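PDB 1HTJ: Kiaa0380, which probably links heterotrimeric G protein signalling to Rho GTPases, pairing an RGS-like domain with guanine nucleotide exchange activity. Local coordinates for residues Trp85-Phe88 / Pro94-Val97; Pro59-Leu64 / Asp193-Thr198. The protein carries 3 engineered substitutions. All blocks are in the same frame, centred on the assembly; numbering follows the deposited sequence.

Interaction 1: Trp85-Phe88 / Pro94-Val97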
loop_
_atom_site.group_PDB
_atom_site.type_symbol
_atom_site.label_atom_id
_atom_site.label_comp_id
_atom_site.label_asym_id
_atom_site.label_seq_id
_atom_site.Cartn_x
_atom_site.Cartn_y
_atom_site.Cartn_z
ATOM N N TRP A 85 9.675 4.202 -9.361
ATOM C CA TRP A 85 9.564 5.089 -10.514
ATOM C C TRP A 85 8.860 4.448 -11.701
ATOM O O TRP A 85 7.968 5.051 -12.297
ATOM C CB TRP A 85 10.953 5.573 -10.945
ATOM C CG TRP A 85 10.944 6.243 -12.277
ATOM C CD1 TRP A 85 11.289 5.694 -13.483
ATOM C CD2 TRP A 85 10.515 7.582 -12.550
ATOM N NE1 TRP A 85 11.098 6.612 -14.492
ATOM C CE2 TRP A 85 10.623 7.778 -13.945
ATOM C CE3 TRP A 85 10.043 8.635 -11.748
ATOM C CZ2 TRP A 85 10.278 8.988 -14.556
ATOM C CZ3 TRP A 85 9.698 9.838 -12.350
ATOM C CH2 TRP A 85 9.816 10.008 -13.741
ATOM N N ASN A 86 9.273 3.229 -12.038
ATOM C CA ASN A 86 8.708 2.481 -13.169
ATOM C C ASN A 86 7.269 2.025 -12.943
ATOM O O ASN A 86 6.475 1.965 -13.881
ATOM C CB ASN A 86 9.584 1.255 -13.485
ATOM C CG ASN A 86 10.916 1.639 -14.117
ATOM O OD1 ASN A 86 10.947 2.346 -15.117
ATOM N ND2 ASN A 86 12.015 1.177 -13.533
ATOM N N ILE A 87 6.934 1.703 -11.699
ATOM C CA ILE A 87 5.593 1.240 -11.390
ATOM C C ILE A 87 4.562 2.343 -11.199
ATOM O O ILE A 87 3.420 2.238 -11.680
ATOM C CB ILE A 87 5.596 0.368 -10.127
ATOM C CG1 ILE A 87 6.338 -0.935 -10.410
ATOM C CG2 ILE A 87 4.164 0.094 -9.668
ATOM C CD1 ILE A 87 6.457 -1.834 -9.225
ATOM N N PHE A 88 4.970 3.409 -10.519
ATOM C CA PHE A 88 4.043 4.485 -10.196
ATOM C C PHE A 88 4.212 5.852 -10.832
ATOM O O PHE A 88 3.226 6.543 -11.053
ATOM C CB PHE A 88 4.035 4.722 -8.677
ATOM C CG PHE A 88 3.834 3.476 -7.859
ATOM C CD1 PHE A 88 4.916 2.828 -7.288
ATOM C CD2 PHE A 88 2.553 2.966 -7.644
ATOM C CE1 PHE A 88 4.731 1.696 -6.512
ATOM C CE2 PHE A 88 2.356 1.831 -6.872
ATOM C CZ PHE A 88 3.447 1.192 -6.301
ATOM N N PRO A 94 2.213 1.499 -14.869
ATOM C CA PRO A 94 0.954 0.744 -14.750
ATOM C C PRO A 94 0.063 1.182 -13.579
ATOM O O PRO A 94 -1.160 1.160 -13.685
ATOM C CB PRO A 94 1.428 -0.704 -14.625
ATOM C CG PRO A 94 2.784 -0.564 -13.988
ATOM C CD PRO A 94 3.383 0.616 -14.716
ATOM N N LEU A 95 0.679 1.565 -12.464
ATOM C CA LEU A 95 -0.064 2.020 -11.286
ATOM C C LEU A 95 0.262 3.494 -11.077
ATOM O O LEU A 95 0.661 3.936 -9.989
ATOM C CB LEU A 95 0.347 1.214 -10.056
ATOM C CG LEU A 95 0.183 -0.300 -10.174
ATOM C CD1 LEU A 95 0.556 -0.943 -8.830
ATOM C CD2 LEU A 95 -1.258 -0.646 -10.579
ATOM N N ARG A 96 0.075 4.242 -12.154
ATOM C CA ARG A 96 0.359 5.659 -12.200
ATOM C C ARG A 96 -0.288 6.521 -11.140
ATOM O O ARG A 96 -1.485 6.446 -10.884
ATOM C CB ARG A 96 -0.019 6.213 -13.567
ATOM C CG ARG A 96 0.395 7.662 -13.783
ATOM C CD ARG A 96 1.897 7.763 -13.981
ATOM N NE ARG A 96 2.345 9.142 -14.137
ATOM C CZ ARG A 96 1.857 9.992 -15.036
ATOM N NH1 ARG A 96 0.894 9.608 -15.875
ATOM N NH2 ARG A 96 2.333 11.235 -15.095
ATOM N N VAL A 97 0.538 7.345 -10.522
ATOM C CA VAL A 97 0.086 8.293 -9.532
ATOM C C VAL A 97 0.505 9.628 -10.135
ATOM O O VAL A 97 1.679 9.854 -10.420
ATOM C CB VAL A 97 0.782 8.090 -8.177
ATOM C CG1 VAL A 97 0.461 9.251 -7.260
ATOM C CG2 VAL A 97 0.325 6.787 -7.547
#
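Ile-87 and Phe-88, in the last turn of helix 76-89, turn their carbonyls to the returning loop and accept two backbone bonds, Leu-95 N to Ile-87 O and Val-97 N to Phe-88 O, both 2.9 Å. Phe-88 O also takes a CA-H contact from Arg-96 CA at 3.2 Å. Pro-94, which has no N-H to offer, suits the place just before the first bond and lays CD 3.4 Å from Ile-87 O; Leu-95 supplies both the N-H for that carbonyl and an apolar chain for the side chains beside it. With chi1 at -51°, CG of Phe-88 sits opposite its carbonyl carbon; the ring edge meets Leu-95 O, 3.2 Å from CD2, and CD2 also lies 3.7 Å from Leu-95 CB. The branched Ile-87 puts CG2 over one face of that ring and within 3.8 Å of Leu-95 CD1. Were Phe-88 an alanine, the Ile-87 methyl and Leu-95 CB would probably lose their aromatic partner, and a gap would open beside Phe-62. Leu-95 reaches Met-192 of helix 186-202 and Val-97 packs on Phe-62 of helix 58-69, whereas the partly exposed Arg-96 extends to Gln-104 of helix 101-112.

Interaction 2: Pro59-Leu64 / Asp193-Thr198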
loop_
_atom_site.group_PDB
_atom_site.type_symbol
_atom_site.label_atom_id
_atom_site.label_comp_id
_atom_site.label_asym_id
_atom_site.label_seq_id
_atom_site.Cartn_x
_atom_site.Cartn_y
_atom_site.Cartn_z
ATOM N N PRO A 59 -2.508 4.984 -5.608
ATOM C CA PRO A 59 -2.109 5.876 -4.512
ATOM C C PRO A 59 -1.645 5.230 -3.222
ATOM O O PRO A 59 -0.619 5.645 -2.665
ATOM C CB PRO A 59 -3.337 6.776 -4.308
ATOM C CG PRO A 59 -4.469 5.967 -4.841
ATOM C CD PRO A 59 -3.873 5.297 -6.066
ATOM N N LEU A 60 -2.383 4.228 -2.742
ATOM C CA LEU A 60 -1.998 3.577 -1.502
ATOM C C LEU A 60 -0.786 2.685 -1.649
ATOM O O LEU A 60 0.073 2.661 -0.760
ATOM C CB LEU A 60 -3.157 2.764 -0.929
ATOM C CG LEU A 60 -2.843 2.003 0.357
ATOM C CD1 LEU A 60 -2.307 2.977 1.409
ATOM C CD2 LEU A 60 -4.106 1.303 0.864
ATOM N N LEU A 61 -0.711 1.929 -2.744
ATOM C CA LEU A 61 0.438 1.057 -2.928
ATOM C C LEU A 61 1.675 1.919 -3.095
ATOM O O LEU A 61 2.758 1.577 -2.609
ATOM C CB LEU A 61 0.258 0.127 -4.142
ATOM C CG LEU A 61 -0.701 -1.060 -3.944
ATOM C CD1 LEU A 61 -0.704 -1.940 -5.199
ATOM C CD2 LEU A 61 -0.259 -1.883 -2.713
ATOM N N PHE A 62 1.513 3.041 -3.782
ATOM C CA PHE A 62 2.620 3.958 -3.975
ATOM C C PHE A 62 3.071 4.461 -2.599
ATOM O O PHE A 62 4.256 4.393 -2.235
ATOM C CB PHE A 62 2.185 5.145 -4.828
ATOM C CG PHE A 62 3.164 6.272 -4.805
ATOM C CD1 PHE A 62 4.467 6.086 -5.288
ATOM C CD2 PHE A 62 2.823 7.500 -4.235
ATOM C CE1 PHE A 62 5.410 7.102 -5.197
ATOM C CE2 PHE A 62 3.765 8.528 -4.142
ATOM C CZ PHE A 62 5.062 8.327 -4.624
ATOM N N TYR A 63 2.102 4.954 -1.833
ATOM C CA TYR A 63 2.363 5.478 -0.501
ATOM C C TYR A 63 3.114 4.460 0.374
ATOM O O TYR A 63 4.087 4.803 1.060
ATOM C CB TYR A 63 1.034 5.854 0.170
ATOM C CG TYR A 63 1.199 6.422 1.549
ATOM C CD1 TYR A 63 1.129 7.794 1.766
ATOM C CD2 TYR A 63 1.450 5.592 2.636
ATOM C CE1 TYR A 63 1.304 8.327 3.041
ATOM C CE2 TYR A 63 1.631 6.114 3.916
ATOM C CZ TYR A 63 1.553 7.480 4.110
ATOM O OH TYR A 63 1.698 7.998 5.373
ATOM N N LEU A 64 2.649 3.213 0.346
ATOM C CA LEU A 64 3.254 2.158 1.135
ATOM C C LEU A 64 4.686 1.850 0.684
ATOM O O LEU A 64 5.547 1.479 1.499
ATOM C CB LEU A 64 2.392 0.891 1.060
ATOM C CG LEU A 64 1.026 0.955 1.769
ATOM C CD1 LEU A 64 0.243 -0.321 1.521
ATOM C CD2 LEU A 64 1.237 1.148 3.261
ATOM N N ASP A 193 1.483 -6.922 -7.036
ATOM C CA ASP A 193 2.047 -7.964 -6.195
ATOM C C ASP A 193 3.416 -7.504 -5.677
ATOM O O ASP A 193 3.747 -7.702 -4.507
ATOM C CB ASP A 193 2.188 -9.260 -7.000
ATOM C CG ASP A 193 2.698 -10.415 -6.160
ATOM O OD1 ASP A 193 1.930 -10.997 -5.370
ATOM O OD2 ASP A 193 3.893 -10.732 -6.276
ATOM N N PHE A 194 4.206 -6.879 -6.545
ATOM C CA PHE A 194 5.514 -6.398 -6.129
ATOM C C PHE A 194 5.369 -5.358 -5.017
ATOM O O PHE A 194 6.035 -5.442 -3.990
ATOM C CB PHE A 194 6.247 -5.755 -7.295
ATOM C CG PHE A 194 7.582 -5.201 -6.922
ATOM C CD1 PHE A 194 8.732 -5.972 -7.050
ATOM C CD2 PHE A 194 7.696 -3.911 -6.415
ATOM C CE1 PHE A 194 9.983 -5.464 -6.676
ATOM C CE2 PHE A 194 8.940 -3.398 -6.038
ATOM C CZ PHE A 194 10.082 -4.181 -6.173
ATOM N N ALA A 195 4.501 -4.374 -5.235
ATOM C CA ALA A 195 4.289 -3.302 -4.258
ATOM C C ALA A 195 3.769 -3.846 -2.928
ATOM O O ALA A 195 4.269 -3.510 -1.849
ATOM C CB ALA A 195 3.322 -2.272 -4.823
ATOM N N LEU A 196 2.756 -4.695 -3.020
ATOM C CA LEU A 196 2.152 -5.305 -1.844
ATOM C C LEU A 196 3.192 -6.066 -1.031
ATOM O O LEU A 196 3.309 -5.882 0.186
ATOM C CB LEU A 196 1.036 -6.271 -2.263
ATOM C CG LEU A 196 0.329 -7.022 -1.126
ATOM C CD1 LEU A 196 -0.336 -6.033 -0.158
ATOM C CD2 LEU A 196 -0.717 -7.954 -1.729
ATOM N N ASN A 197 3.944 -6.931 -1.703
ATOM C CA ASN A 197 4.947 -7.719 -1.004
ATOM C C ASN A 197 6.096 -6.869 -0.456
ATOM O O ASN A 197 6.674 -7.200 0.564
ATOM C CB ASN A 197 5.474 -8.823 -1.922
ATOM C CG ASN A 197 4.426 -9.877 -2.200
ATOM O OD1 ASN A 197 3.717 -10.305 -1.290
ATOM N ND2 ASN A 197 4.319 -10.306 -3.459
ATOM N N THR A 198 6.412 -5.767 -1.125
ATOM C CA THR A 198 7.470 -4.891 -0.653
ATOM C C THR A 198 7.134 -4.375 0.739
ATOM O O THR A 198 7.986 -4.331 1.626
ATOM C CB THR A 198 7.636 -3.698 -1.588
ATOM O OG1 THR A 198 8.183 -4.152 -2.825
ATOM C CG2 THR A 198 8.534 -2.649 -0.973
#
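Phe-194 O is gripped twice by Thr-198, one turn further along helix 186-202: the backbone N donates at 2.9 Å and the hydroxyl OG1 at 2.8 Å. The two donors arrive from opposite faces of the carbonyl plane, with OG1 about 40° out of it. A chi1 of -70° sets OG1 across from the carbonyl carbon of Thr-198 and directs it back along the helix, so the hydroxyl is engaged within its own helix. The contact with helix 58-69 itself is apolar. The nearest CA atoms, those of Leu-61 and Ala-195, are 6.0 Å apart, a short spacing for two helices and one that the small alanine permits. Leu-61 and Ala-195 point their CB atoms at each other, 4.0 Å apart, and the leucine then spreads its branches around the alanine methyl: CD1 lies 4.1 Å from Ala-195 CB, while CD2 reaches past it to within 4.1 Å of Leu-196 N. A chi1 of -76° places CG beside the backbone N of Leu-61 and opens the fork towards the neighbouring helix. Leu-196 borders the interface, and its longer side chain serves the adjoining core, where it meets Leu-48 and Phe-52 of helix 41-54 and Leu-174 and Leu-177 of helix 163-182. Phe-88 of helix 76-89 packs against both Leu-61 and Ala-195. The contact is a close helix-helix packing inside the all-helical RGS-like domain, joining helices 58-69 and 186-202, which are distant in sequence.

After three earlier helices the chain runs through helix 58-69, which supplies one half of interaction 2, and, after a short linker, into helix 76-89. Interaction 1 closes a short loop there: only five residues separate 85-88 from 94-97. Interaction 2 closes a far longer one when the chain returns through helix 186-202, 129 residues after 59-64. The short loop therefore lies wholly within the long one, and the two do not cross. They meet in space, their centres about 10 Å apart: Phe-88 packs on Phe-62, and Ile-87 on Phe-194. Together they fasten the end of helix 76-89 and its following loop to the pair formed by helices 58-69 and 186-202.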